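Long-range contacts in L-arabinose ABC transporter, periplasmic L-arabinose-binding protein (Burkholderia thailandensis, PDB 4KZK), which binds beta-D-galactose and probably delivers L-arabinose to an ABC transporter for uptake from the periplasm: residues L119-D124 / V137-I142; V37-V42 / G94-A99; Q52-F57 / R292-D297. All coordinates share one frame; numbering follows the deposited sequence.

From the N terminus, strand 38-43 leads into helix 49-65, so the first segments of contacts 2 and 3 follow each other directly. Contact 2 closes first, when strand 94-98 returns to lie beside strand 38-43. Contact 1 comes next in the chain: strand 118-122, the neighbour of 94-98 in the same sheet, takes up strand 139-142 on its other side. Contact 3 closes last and spans the most sequence, joining helix 49-65 to helix 291-308; its loop contains the whole of contact 1 and crosses that of contact 2. The two helices meet over the sheet, where Glu54 and His294 reach Asp123 beside the sugar and Trp55 NE1 hydrogen-bonds to Phe41 O.

Contact 1: L119-D124 / V137-I142; sequences LMSVDD and VPHMGI. With GAL (beta-D-galactopyranose), chain B.
Asp123 OD1 accepts a hydrogen bond from galactose O6 at 2.6 Å, and His294 and Trp50 bond to the same oxygen, so three groups fix this carboxylate. Asp124 OD1 receives sugar O1, also at 2.6 Å, while its OD2 forms a salt bridge to Lys44. A water links Asp123 O, Ile142 N and O6, tying both segments to the ligand. Behind the sugar the strands run parallel: Ser121 N donates to Pro138 O, Met140 N to Ser121 O, and Asp123 N to Met140 O at 2.7 Å. On the face carrying Ser121 and His139, Ser121 OG and His139 ND1 share a 2.7 Å hydrogen bond at the edge of the imidazole, either of them possibly the donor. The His139 ring is brought there with CG anti to the backbone N (chi1 -179°), and CE1 comes within 3.6 Å of Asp123 C. Farther from the sugar, Met120 CE packs on Pro138 CG at 3.8 Å, the two side chains crossing at about a right angle. Sugar-binding carboxylates at the C-terminal end of a parallel strand, facing the cleft, are characteristic of periplasmic sugar-binding proteins.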
ATOM      1  N   LEU A 119      14.548  11.733  11.464  1.00 17.58           N
ATOM      2  CA  LEU A 119      14.102  10.871  10.363  1.00 15.91           C
ATOM      3  C   LEU A 119      13.123   9.797  10.849  1.00 15.13           C
ATOM      4  O   LEU A 119      13.437   9.032  11.763  1.00 15.88           O
ATOM      5  CB  LEU A 119      15.316  10.197   9.711  1.00 15.58           C
ATOM      6  CG  LEU A 119      15.025   9.133   8.647  1.00 14.53           C
ATOM      7  CD1 LEU A 119      14.304   9.723   7.448  1.00 13.74           C
ATOM      8  CD2 LEU A 119      16.294   8.415   8.231  1.00 14.89           C
ATOM      9  N   MET A 120      11.967   9.727  10.179  1.00 14.14           N
ATOM     10  CA  MET A 120      10.926   8.727  10.418  1.00 13.60           C
ATOM     11  C   MET A 120      10.482   8.155   9.072  1.00 12.18           C
ATOM     12  O   MET A 120      10.488   8.862   8.084  1.00 11.73           O
ATOM     13  CB  MET A 120       9.733   9.395  11.088  1.00 14.39           C
ATOM     14  CG  MET A 120       8.553   8.485  11.365  1.00 14.47           C
ATOM     15  SD  MET A 120       7.299   9.396  12.268  1.00 16.37           S
ATOM     16  CE  MET A 120       8.132   9.651  13.829  1.00 17.95           C
ATOM     17  N   SER A 121      10.142   6.873   9.055  1.00 11.71           N
ATOM     18  CA  SER A 121       9.623   6.225   7.838  1.00 10.69           C
ATOM     19  C   SER A 121       8.149   5.903   7.982  1.00 10.55           C
ATOM     20  O   SER A 121       7.626   5.699   9.093  1.00 11.27           O
ATOM     21  CB  SER A 121      10.415   4.957   7.503  1.00 10.97           C
ATOM     22  OG  SER A 121      10.370   4.066   8.576  1.00 11.63           O
ATOM     23  N   VAL A 122       7.473   5.862   6.847  1.00  9.44           N
ATOM     24  CA  VAL A 122       6.061   5.483   6.798  1.00  8.98           C
ATOM     25  C   VAL A 122       5.877   4.528   5.622  1.00  8.46           C
ATOM     26  O   VAL A 122       6.491   4.708   4.559  1.00  7.92           O
ATOM     27  CB  VAL A 122       5.139   6.733   6.752  1.00  9.02           C
ATOM     28  CG1 VAL A 122       5.307   7.523   5.471  1.00  8.66           C
ATOM     29  CG2 VAL A 122       3.693   6.351   7.003  1.00  9.13           C
ATOM     30  N   ASP A 123       5.038   3.517   5.852  1.00  8.38           N
ATOM     31  CA  ASP A 123       4.628   2.486   4.891  1.00  8.06           C
ATOM     32  C   ASP A 123       5.701   1.462   4.611  1.00  8.44           C
ATOM     33  O   ASP A 123       5.518   0.305   4.923  1.00  8.98           O
ATOM     34  CB  ASP A 123       4.084   3.101   3.603  1.00  7.66           C
ATOM     35  CG  ASP A 123       3.031   4.129   3.890  1.00  7.69           C
ATOM     36  OD1 ASP A 123       2.010   3.755   4.524  1.00  8.19           O
ATOM     37  OD2 ASP A 123       3.218   5.310   3.558  1.00  7.98           O
ATOM     38  N   ASP A 124       6.823   1.906   4.056  1.00  8.27           N
ATOM     39  CA  ASP A 124       7.873   1.040   3.578  1.00  8.99           C
ATOM     40  C   ASP A 124       9.098   1.250   4.447  1.00  9.58           C
ATOM     41  O   ASP A 124       9.727   2.301   4.404  1.00  9.80           O
ATOM     42  CB  ASP A 124       8.201   1.321   2.128  1.00  8.73           C
ATOM     43  CG  ASP A 124       7.016   1.127   1.172  1.00  8.60           C
ATOM     44  OD1 ASP A 124       5.921   0.751   1.644  1.00  8.75           O
ATOM     45  OD2 ASP A 124       7.211   1.359  -0.047  1.00  8.65           O
ATOM     46  N   VAL A 137      15.286   4.156  13.243  1.00 23.21           N
ATOM     47  CA  VAL A 137      14.297   4.925  12.499  1.00 20.73           C
ATOM     48  C   VAL A 137      12.904   4.479  12.912  1.00 19.10           C
ATOM     49  O   VAL A 137      12.517   3.335  12.662  1.00 19.67           O
ATOM     50  CB  VAL A 137      14.468   4.779  10.979  1.00 19.26           C
ATOM     51  CG1 VAL A 137      13.385   5.562  10.250  1.00 18.31           C
ATOM     52  CG2 VAL A 137      15.851   5.266  10.544  1.00 19.99           C
ATOM     53  N   PRO A 138      12.160   5.368  13.573  1.00 18.15           N
ATOM     54  CA  PRO A 138      10.793   4.991  13.937  1.00 17.25           C
ATOM     55  C   PRO A 138       9.976   4.820  12.672  1.00 15.20           C
ATOM     56  O   PRO A 138      10.150   5.588  11.724  1.00 14.58           O
ATOM     57  CB  PRO A 138      10.299   6.193  14.741  1.00 18.14           C
ATOM     58  CG  PRO A 138      11.142   7.321  14.250  1.00 18.40           C
ATOM     59  CD  PRO A 138      12.481   6.735  14.010  1.00 18.51           C
ATOM     60  N   HIS A 139       9.116   3.810  12.684  1.00 14.36           N
ATOM     61  CA  HIS A 139       8.370   3.401  11.501  1.00 13.17           C
ATOM     62  C   HIS A 139       6.890   3.210  11.796  1.00 13.16           C
ATOM     63  O   HIS A 139       6.523   2.720  12.858  1.00 14.16           O
ATOM     64  CB  HIS A 139       8.940   2.098  10.969  1.00 13.31           C
ATOM     65  CG  HIS A 139       8.242   1.616   9.742  1.00 12.31           C
ATOM     66  ND1 HIS A 139       8.355   2.257   8.526  1.00 11.43           N
ATOM     67  CD2 HIS A 139       7.400   0.575   9.544  1.00 12.39           C
ATOM     68  CE1 HIS A 139       7.589   1.648   7.642  1.00 10.90           C
ATOM     69  NE2 HIS A 139       7.019   0.616   8.225  1.00 11.49           N
ATOM     70  N   MET A 140       6.045   3.587  10.854  1.00 12.28           N
ATOM     71  CA  MET A 140       4.640   3.212  10.898  1.00 12.27           C
ATOM     72  C   MET A 140       4.264   2.581   9.585  1.00 11.21           C
ATOM     73  O   MET A 140       4.525   3.164   8.526  1.00 10.78           O
ATOM     74  CB  MET A 140       3.732   4.402  11.166  1.00 12.67           C
ATOM     75  CG  MET A 140       2.278   3.989  11.310  1.00 13.15           C
ATOM     76  SD  MET A 140       1.080   5.316  11.566  1.00 14.22           S
ATOM     77  CE  MET A 140       1.609   5.963  13.154  1.00 15.48           C
ATOM     78  N   GLY A 141       3.703   1.376   9.644  1.00 11.15           N
ATOM     79  CA  GLY A 141       3.193   0.712   8.448  1.00 10.48           C
ATOM     80  C   GLY A 141       1.986  -0.102   8.802  1.00 10.71           C
ATOM     81  O   GLY A 141       1.457   0.028   9.908  1.00 11.24           O
ATOM     82  N   ILE A 142       1.557  -0.950   7.874  1.00 10.37           N
ATOM     83  CA  ILE A 142       0.398  -1.782   8.110  1.00 10.91           C
ATOM     84  C   ILE A 142       0.832  -3.153   8.623  1.00 11.97           C
ATOM     85  O   ILE A 142       1.955  -3.593   8.365  1.00 11.83           O
ATOM     86  CB  ILE A 142      -0.502  -1.913   6.859  1.00 10.45           C
ATOM     87  CG1 ILE A 142       0.115  -2.785   5.750  1.00 10.25           C
ATOM     88  CG2 ILE A 142      -0.847  -0.540   6.334  1.00  9.93           C
ATOM     89  CD1 ILE A 142      -0.817  -3.028   4.593  1.00 10.16           C
TER
HETATM   90  C1  GAL B 600       2.787   1.199   0.338  1.00  7.50           C
HETATM   91  C2  GAL B 600       1.930   1.176  -0.925  1.00  7.29           C
HETATM   92  C3  GAL B 600       0.718   2.091  -0.701  1.00  6.83           C
HETATM   93  C4  GAL B 600      -0.008   1.682   0.578  1.00  6.84           C
HETATM   94  C5  GAL B 600       0.969   1.726   1.739  1.00  7.21           C
HETATM   95  C6  GAL B 600       0.321   1.267   3.038  1.00  7.36           C
HETATM   96  O1  GAL B 600       3.828   0.259   0.154  1.00  7.68           O
HETATM   97  O2  GAL B 600       2.715   1.641  -1.999  1.00  7.86           O
HETATM   98  O3  GAL B 600      -0.169   2.065  -1.827  1.00  6.75           O
HETATM   99  O4  GAL B 600      -0.598   0.413   0.437  1.00  6.31           O
HETATM  100  O5  GAL B 600       2.023   0.812   1.469  1.00  7.66           O
HETATM  101  O6  GAL B 600       1.250   1.311   4.108  1.00  7.64           O
HETATM  102  O   HOH W   1       2.880  -0.613   5.330  1.00  9.53           O

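Contact 2: V37-V42 / G94-A99; sequences VKIGFV and GVIICA
Ile96 CG2 sits over one face of the Phe41 ring, a CH-pi contact 4.0 Å from the centroid and 18° off the normal. CG2 is displaced toward the rim on the side of CE2 and CZ, and CD1 of the same isoleucine approaches CD2 and CE2. Chi1 of -62° sets Ile96 CG1 beside the backbone N and CG2 anti to it, which brings both branches against the ring. Trp55 of helix 49-65 also meets the Phe41 ring, while Ile39 and Phe41 reach helix 291-308. On the sheet face bearing Val42, Val95 and Ile97, Val42 divides its two methyls: CG1 touches Ile97 CD1 at 3.7 Å, the side chains lying side by side, and CG2 meets Val95 CG2 at 3.9 Å. These are adjacent parallel strands in the open, helix-flanked sheet of the N-terminal lobe of a type I periplasmic-binding-protein fold, and the chain between them passes through the edge strand 68-73. Between the side-chain layers, Gly40 N donates to Gly94 O at 2.8 Å, Ile96 N to Gly40 O, Val42 N to Ile96 O and Cys98 N to Val42 O. Gly94 N, at the start of its strand, is buried without a hydrogen-bonding partner. At the other end, the Cys98 side chain packs against those of Asp123 and Asp124, which bind the sugar.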
ATOM      1  N   VAL A  37       8.891  25.617  13.253  1.00 32.35           N
ATOM      2  CA  VAL A  37       9.025  24.154  12.986  1.00 30.39           C
ATOM      3  C   VAL A  37       8.565  23.845  11.562  1.00 28.62           C
ATOM      4  O   VAL A  37       7.535  24.348  11.102  1.00 29.16           O
ATOM      5  CB  VAL A  37       8.241  23.322  14.031  1.00 30.69           C
ATOM      6  CG1 VAL A  37       8.339  21.829  13.732  1.00 28.85           C
ATOM      7  CG2 VAL A  37       8.764  23.622  15.434  1.00 32.77           C
ATOM      8  N   LYS A  38       9.357  23.028  10.870  1.00 26.73           N
ATOM      9  CA  LYS A  38       9.095  22.635   9.498  1.00 25.42           C
ATOM     10  C   LYS A  38       9.408  21.156   9.357  1.00 22.71           C
ATOM     11  O   LYS A  38      10.472  20.709   9.756  1.00 22.13           O
ATOM     12  CB  LYS A  38       9.967  23.478   8.579  1.00 26.39           C
ATOM     13  CG  LYS A  38       9.566  23.460   7.123  1.00 26.11           C
ATOM     14  CD  LYS A  38      10.426  24.418   6.315  1.00 27.15           C
ATOM     15  CE  LYS A  38       9.931  25.852   6.443  1.00 29.36           C
ATOM     16  NZ  LYS A  38      10.877  26.881   5.928  1.00 30.63           N
ATOM     17  N   ILE A  39       8.445  20.404   8.821  1.00 20.74           N
ATOM     18  CA  ILE A  39       8.556  18.953   8.667  1.00 19.11           C
ATOM     19  C   ILE A  39       8.340  18.592   7.204  1.00 17.59           C
ATOM     20  O   ILE A  39       7.378  19.061   6.576  1.00 18.27           O
ATOM     21  CB  ILE A  39       7.540  18.216   9.560  1.00 19.26           C
ATOM     22  CG1 ILE A  39       7.897  18.428  11.036  1.00 20.69           C
ATOM     23  CG2 ILE A  39       7.519  16.721   9.252  1.00 17.95           C
ATOM     24  CD1 ILE A  39       6.855  17.930  12.015  1.00 21.54           C
ATOM     25  N   GLY A  40       9.240  17.764   6.681  1.00 15.86           N
ATOM     26  CA  GLY A  40       9.124  17.238   5.316  1.00 14.59           C
ATOM     27  C   GLY A  40       8.311  15.974   5.321  1.00 13.40           C
ATOM     28  O   GLY A  40       8.369  15.213   6.281  1.00 13.82           O
ATOM     29  N   PHE A  41       7.535  15.755   4.257  1.00 12.53           N
ATOM     30  CA  PHE A  41       6.765  14.517   4.094  1.00 11.46           C
ATOM     31  C   PHE A  41       6.944  14.101   2.638  1.00 10.58           C
ATOM     32  O   PHE A  41       6.365  14.686   1.740  1.00 10.81           O
ATOM     33  CB  PHE A  41       5.291  14.719   4.441  1.00 11.85           C
ATOM     34  CG  PHE A  41       4.581  13.459   4.887  1.00 11.42           C
ATOM     35  CD1 PHE A  41       4.445  12.354   4.043  1.00 10.47           C
ATOM     36  CD2 PHE A  41       4.055  13.363   6.169  1.00 12.04           C
ATOM     37  CE1 PHE A  41       3.786  11.210   4.481  1.00 10.31           C
ATOM     38  CE2 PHE A  41       3.392  12.220   6.602  1.00 11.86           C
ATOM     39  CZ  PHE A  41       3.268  11.127   5.742  1.00 10.92           C
ATOM     40  N   VAL A  42       7.792  13.104   2.447  1.00  9.75           N
ATOM     41  CA  VAL A  42       8.340  12.731   1.138  1.00  9.42           C
ATOM     42  C   VAL A  42       7.747  11.387   0.768  1.00  8.67           C
ATOM     43  O   VAL A  42       7.820  10.462   1.550  1.00  8.59           O
ATOM     44  CB  VAL A  42       9.887  12.689   1.195  1.00  9.53           C
ATOM     45  CG1 VAL A  42      10.463  12.188  -0.122  1.00  9.44           C
ATOM     46  CG2 VAL A  42      10.408  14.084   1.568  1.00 10.36           C
ATOM     47  N   GLY A  94      12.751  18.006  10.547  1.00 19.37           N
ATOM     48  CA  GLY A  94      12.424  16.594  10.455  1.00 18.11           C
ATOM     49  C   GLY A  94      11.859  16.221   9.108  1.00 16.65           C
ATOM     50  O   GLY A  94      11.365  17.080   8.390  1.00 16.58           O
ATOM     51  N   VAL A  95      11.922  14.927   8.799  1.00 15.16           N
ATOM     52  CA  VAL A  95      11.350  14.383   7.560  1.00 13.84           C
ATOM     53  C   VAL A  95      10.741  12.997   7.829  1.00 13.00           C
ATOM     54  O   VAL A  95      11.346  12.120   8.495  1.00 13.11           O
ATOM     55  CB  VAL A  95      12.427  14.310   6.436  1.00 13.55           C
ATOM     56  CG1 VAL A  95      13.658  13.539   6.893  1.00 13.87           C
ATOM     57  CG2 VAL A  95      11.859  13.724   5.132  1.00 12.73           C
ATOM     58  N   ILE A  96       9.545  12.810   7.278  1.00 12.27           N
ATOM     59  CA  ILE A  96       8.864  11.516   7.237  1.00 11.58           C
ATOM     60  C   ILE A  96       8.890  11.083   5.778  1.00 10.49           C
ATOM     61  O   ILE A  96       8.592  11.890   4.898  1.00 10.70           O
ATOM     62  CB  ILE A  96       7.421  11.649   7.748  1.00 11.99           C
ATOM     63  CG1 ILE A  96       7.391  12.108   9.214  1.00 13.16           C
ATOM     64  CG2 ILE A  96       6.655  10.349   7.585  1.00 11.50           C
ATOM     65  CD1 ILE A  96       6.077  12.697   9.659  1.00 13.95           C
ATOM     66  N   ILE A  97       9.309   9.858   5.520  1.00 10.02           N
ATOM     67  CA  ILE A  97       9.509   9.434   4.132  1.00  9.09           C
ATOM     68  C   ILE A  97       8.994   8.019   3.872  1.00  8.72           C
ATOM     69  O   ILE A  97       9.195   7.133   4.688  1.00  8.85           O
ATOM     70  CB  ILE A  97      10.996   9.564   3.715  1.00  9.33           C
ATOM     71  CG1 ILE A  97      11.203   9.200   2.234  1.00  8.87           C
ATOM     72  CG2 ILE A  97      11.920   8.761   4.639  1.00  9.72           C
ATOM     73  CD1 ILE A  97      12.495   9.706   1.635  1.00  9.11           C
ATOM     74  N   CYS A  98       8.333   7.848   2.732  1.00  8.22           N
ATOM     75  CA  CYS A  98       8.101   6.527   2.157  1.00  8.02           C
ATOM     76  C   CYS A  98       8.989   6.472   0.930  1.00  7.92           C
ATOM     77  O   CYS A  98       8.645   7.030  -0.106  1.00  7.50           O
ATOM     78  CB  CYS A  98       6.642   6.280   1.771  1.00  7.87           C
ATOM     79  SG  CYS A  98       6.439   4.582   1.110  1.00  7.92           S
ATOM     80  N   ALA A  99      10.147   5.847   1.073  1.00  8.24           N
ATOM     81  CA  ALA A  99      11.145   5.850   0.023  1.00  8.44           C
ATOM     82  C   ALA A  99      10.728   4.940  -1.126  1.00  8.57           C
ATOM     83  O   ALA A  99      10.003   3.972  -0.934  1.00  8.69           O
ATOM     84  CB  ALA A  99      12.493   5.430   0.590  1.00  8.99           C
TER

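Contact 3: Q52-F57 / R292-D297; sequences QDEWRF and RLHGYD
Flat groups and their faces dominate between Phe57 and Arg292. Arg292 CB stands over the phenyl ring, 4.2 Å from its centroid and 12° off the normal, and CA of the same residue lies over that ring toward its rim. The arginine chain, bent at chi3 (-61°), then folds its guanidinium past the ring rim: Phe57 CE1 lies over one guanidinium face, 3.3 Å from Arg292 NH2, with the two planes 61° apart. Apolar packing continues at Tyr296, whose CB is 4.0 Å from Phe57 CB. Backbone carbonyls supply a second kind of contact. Gly295 CA makes a CA-H...O contact with Glu54 O at 3.4 Å, and Phe57 O lies at the edge of the Tyr296 ring, 3.3 Å from CD2. The short helix axes approach to 7.2 Å, and the backbones come close where Gly295 meets Glu54. Glu54 OE2 sits at the edge of the His294 ring, 3.4 Å from His294 CB, while the ring nitrogens bond outside the pair, ND1 to Asp123 and NE2 to Thr318. With Glu54 OE2 also close to Asp123 OD2, one of these two carboxylates may well be protonated, and the helix pair places Glu54 behind Asp123 and His294 beside the sugar.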
ATOM      1  N   GLN A  52      -1.590  10.920  -1.346  1.00  9.55           N
ATOM      2  CA  GLN A  52      -2.360  12.164  -1.294  1.00 10.74           C
ATOM      3  C   GLN A  52      -3.155  12.229   0.021  1.00 11.25           C
ATOM      4  O   GLN A  52      -3.283  13.297   0.650  1.00 11.83           O
ATOM      5  CB  GLN A  52      -3.278  12.301  -2.524  1.00 11.60           C
ATOM      6  CG  GLN A  52      -2.522  12.449  -3.858  1.00 11.85           C
ATOM      7  CD  GLN A  52      -1.731  13.745  -3.994  1.00 13.05           C
ATOM      8  OE1 GLN A  52      -1.985  14.717  -3.288  1.00 14.64           O
ATOM      9  NE2 GLN A  52      -0.759  13.762  -4.907  1.00 13.41           N
ATOM     10  N   ASP A  53      -3.681  11.095   0.467  1.00 11.01           N
ATOM     11  CA  ASP A  53      -4.428  11.055   1.721  1.00 11.95           C
ATOM     12  C   ASP A  53      -3.516  11.269   2.915  1.00 11.95           C
ATOM     13  O   ASP A  53      -3.880  11.996   3.849  1.00 12.61           O
ATOM     14  CB  ASP A  53      -5.172   9.729   1.905  1.00 12.14           C
ATOM     15  CG  ASP A  53      -6.316   9.541   0.927  1.00 13.04           C
ATOM     16  OD1 ASP A  53      -6.825  10.527   0.344  1.00 14.24           O
ATOM     17  OD2 ASP A  53      -6.744   8.388   0.762  1.00 13.21           O
ATOM     18  N   GLU A  54      -2.342  10.642   2.907  1.00 11.05           N
ATOM     19  CA  GLU A  54      -1.356  10.927   3.965  1.00 11.33           C
ATOM     20  C   GLU A  54      -1.070  12.408   4.035  1.00 12.21           C
ATOM     21  O   GLU A  54      -1.063  12.982   5.137  1.00 13.26           O
ATOM     22  CB  GLU A  54      -0.062  10.161   3.698  1.00 10.38           C
ATOM     23  CG  GLU A  54      -0.164   8.691   4.038  1.00 10.02           C
ATOM     24  CD  GLU A  54       1.159   7.969   3.876  1.00  9.35           C
ATOM     25  OE1 GLU A  54       2.080   8.528   3.271  1.00  9.14           O
ATOM     26  OE2 GLU A  54       1.266   6.810   4.361  1.00  9.45           O
ATOM     27  N   TRP A  55      -0.822  13.027   2.881  1.00 12.41           N
ATOM     28  CA  TRP A  55      -0.530  14.474   2.814  1.00 13.43           C
ATOM     29  C   TRP A  55      -1.651  15.345   3.360  1.00 15.33           C
ATOM     30  O   TRP A  55      -1.377  16.336   4.045  1.00 16.49           O
ATOM     31  CB  TRP A  55      -0.197  14.910   1.391  1.00 13.10           C
ATOM     32  CG  TRP A  55       1.256  14.705   0.977  1.00 12.44           C
ATOM     33  CD1 TRP A  55       2.333  14.526   1.807  1.00 12.42           C
ATOM     34  CD2 TRP A  55       1.781  14.766  -0.350  1.00 12.49           C
ATOM     35  NE1 TRP A  55       3.487  14.442   1.070  1.00 12.00           N
ATOM     36  CE2 TRP A  55       3.177  14.582  -0.259  1.00 11.97           C
ATOM     37  CE3 TRP A  55       1.208  14.959  -1.607  1.00 12.90           C
ATOM     38  CZ2 TRP A  55       3.997  14.594  -1.369  1.00 12.04           C
ATOM     39  CZ3 TRP A  55       2.028  14.955  -2.715  1.00 13.02           C
ATOM     40  CH2 TRP A  55       3.405  14.784  -2.595  1.00 12.36           C
ATOM     41  N   ARG A  56      -2.893  14.999   3.052  1.00 15.92           N
ATOM     42  CA  ARG A  56      -4.032  15.800   3.491  1.00 18.29           C
ATOM     43  C   ARG A  56      -4.107  15.767   5.018  1.00 18.69           C
ATOM     44  O   ARG A  56      -4.366  16.798   5.663  1.00 19.69           O
ATOM     45  CB  ARG A  56      -5.334  15.280   2.857  1.00 19.75           C
ATOM     46  CG  ARG A  56      -6.601  15.888   3.432  1.00 22.98           C
ATOM     47  CD  ARG A  56      -7.813  15.535   2.589  1.00 24.63           C
ATOM     48  NE  ARG A  56      -8.137  14.103   2.562  1.00 25.89           N
ATOM     49  CZ  ARG A  56      -9.092  13.505   3.298  1.00 27.31           C
ATOM     50  NH1 ARG A  56      -9.828  14.181   4.178  1.00 29.04           N
ATOM     51  NH2 ARG A  56      -9.305  12.194   3.157  1.00 27.77           N
ATOM     52  N   PHE A  57      -3.876  14.603   5.611  1.00 17.68           N
ATOM     53  CA  PHE A  57      -3.908  14.480   7.074  1.00 18.32           C
ATOM     54  C   PHE A  57      -2.672  15.060   7.753  1.00 18.87           C
ATOM     55  O   PHE A  57      -2.772  15.626   8.862  1.00 19.89           O
ATOM     56  CB  PHE A  57      -4.194  13.038   7.487  1.00 17.46           C
ATOM     57  CG  PHE A  57      -5.616  12.666   7.274  1.00 17.60           C
ATOM     58  CD1 PHE A  57      -6.592  13.244   8.069  1.00 18.86           C
ATOM     59  CD2 PHE A  57      -6.008  11.811   6.262  1.00 16.48           C
ATOM     60  CE1 PHE A  57      -7.922  12.947   7.883  1.00 19.35           C
ATOM     61  CE2 PHE A  57      -7.359  11.514   6.069  1.00 16.89           C
ATOM     62  CZ  PHE A  57      -8.313  12.087   6.890  1.00 18.31           C
ATOM     63  N   ARG A 292      -5.230   8.727   8.358  1.00 13.96           N
ATOM     64  CA  ARG A 292      -5.058   9.632   9.488  1.00 15.51           C
ATOM     65  C   ARG A 292      -3.918   9.162  10.385  1.00 15.18           C
ATOM     66  O   ARG A 292      -3.120   9.981  10.876  1.00 15.68           O
ATOM     67  CB  ARG A 292      -6.337   9.742  10.310  1.00 17.35           C
ATOM     68  CG  ARG A 292      -6.258  10.843  11.345  1.00 19.96           C
ATOM     69  CD  ARG A 292      -7.545  10.937  12.139  1.00 21.81           C
ATOM     70  NE  ARG A 292      -8.700  11.243  11.302  1.00 23.60           N
ATOM     71  CZ  ARG A 292      -9.143  12.465  11.011  1.00 25.11           C
ATOM     72  NH1 ARG A 292      -8.502  13.550  11.444  1.00 26.86           N
ATOM     73  NH2 ARG A 292     -10.234  12.598  10.247  1.00 25.85           N
ATOM     74  N   LEU A 293      -3.828   7.860  10.613  1.00 14.05           N
ATOM     75  CA  LEU A 293      -2.722   7.322  11.419  1.00 14.16           C
ATOM     76  C   LEU A 293      -1.390   7.567  10.701  1.00 13.41           C
ATOM     77  O   LEU A 293      -0.455   8.111  11.282  1.00 13.67           O
ATOM     78  CB  LEU A 293      -2.912   5.839  11.710  1.00 14.24           C
ATOM     79  CG  LEU A 293      -4.189   5.421  12.460  1.00 14.95           C
ATOM     80  CD1 LEU A 293      -4.275   3.919  12.637  1.00 15.16           C
ATOM     81  CD2 LEU A 293      -4.295   6.133  13.789  1.00 16.15           C
ATOM     82  N   HIS A 294      -1.319   7.216   9.423  1.00 12.45           N
ATOM     83  CA  HIS A 294      -0.074   7.336   8.663  1.00 11.92           C
ATOM     84  C   HIS A 294       0.333   8.757   8.302  1.00 12.29           C
ATOM     85  O   HIS A 294       1.500   9.005   8.041  1.00 11.98           O
ATOM     86  CB  HIS A 294      -0.167   6.480   7.393  1.00 11.02           C
ATOM     87  CG  HIS A 294      -0.173   5.011   7.662  1.00 10.89           C
ATOM     88  ND1 HIS A 294       0.565   4.114   6.917  1.00 10.58           N
ATOM     89  CD2 HIS A 294      -0.840   4.280   8.587  1.00 11.14           C
ATOM     90  CE1 HIS A 294       0.349   2.889   7.373  1.00 10.82           C
ATOM     91  NE2 HIS A 294      -0.489   2.965   8.395  1.00 11.10           N
ATOM     92  N   GLY A 295      -0.618   9.694   8.281  1.00 12.63           N
ATOM     93  CA  GLY A 295      -0.343  11.090   7.927  1.00 13.29           C
ATOM     94  C   GLY A 295      -0.376  12.031   9.114  1.00 14.63           C
ATOM     95  O   GLY A 295       0.512  12.864   9.260  1.00 14.99           O
ATOM     96  N   TYR A 296      -1.418  11.935   9.934  1.00 15.48           N
ATOM     97  CA  TYR A 296      -1.569  12.870  11.062  1.00 16.85           C
ATOM     98  C   TYR A 296      -0.729  12.386  12.257  1.00 17.51           C
ATOM     99  O   TYR A 296       0.068  13.170  12.790  1.00 18.10           O
ATOM    100  CB  TYR A 296      -3.065  13.067  11.375  1.00 17.37           C
ATOM    101  CG  TYR A 296      -3.405  14.124  12.396  1.00 19.18           C
ATOM    102  CD1 TYR A 296      -3.290  13.851  13.729  1.00 20.24           C
ATOM    103  CD2 TYR A 296      -3.859  15.370  12.000  1.00 19.77           C
ATOM    104  CE1 TYR A 296      -3.603  14.800  14.683  1.00 21.56           C
ATOM    105  CE2 TYR A 296      -4.182  16.351  12.941  1.00 21.33           C
ATOM    106  CZ  TYR A 296      -4.043  16.058  14.283  1.00 22.14           C
ATOM    107  OH  TYR A 296      -4.365  16.996  15.253  1.00 24.18           O
ATOM    108  N   ASP A 297      -0.852  11.120  12.653  1.00 17.64           N
ATOM    109  CA  ASP A 297      -0.161  10.634  13.872  1.00 18.54           C
ATOM    110  C   ASP A 297       1.352  10.579  13.710  1.00 17.94           C
ATOM    111  O   ASP A 297       2.094  10.851  14.654  1.00 18.62           O
ATOM    112  CB  ASP A 297      -0.667   9.265  14.339  1.00 19.34           C
ATOM    113  CG  ASP A 297      -2.060   9.330  14.922  1.00 20.98           C
ATOM    114  OD1 ASP A 297      -2.692  10.389  14.808  1.00 22.76           O
ATOM    115  OD2 ASP A 297      -2.497   8.315  15.488  1.00 23.16           O
TER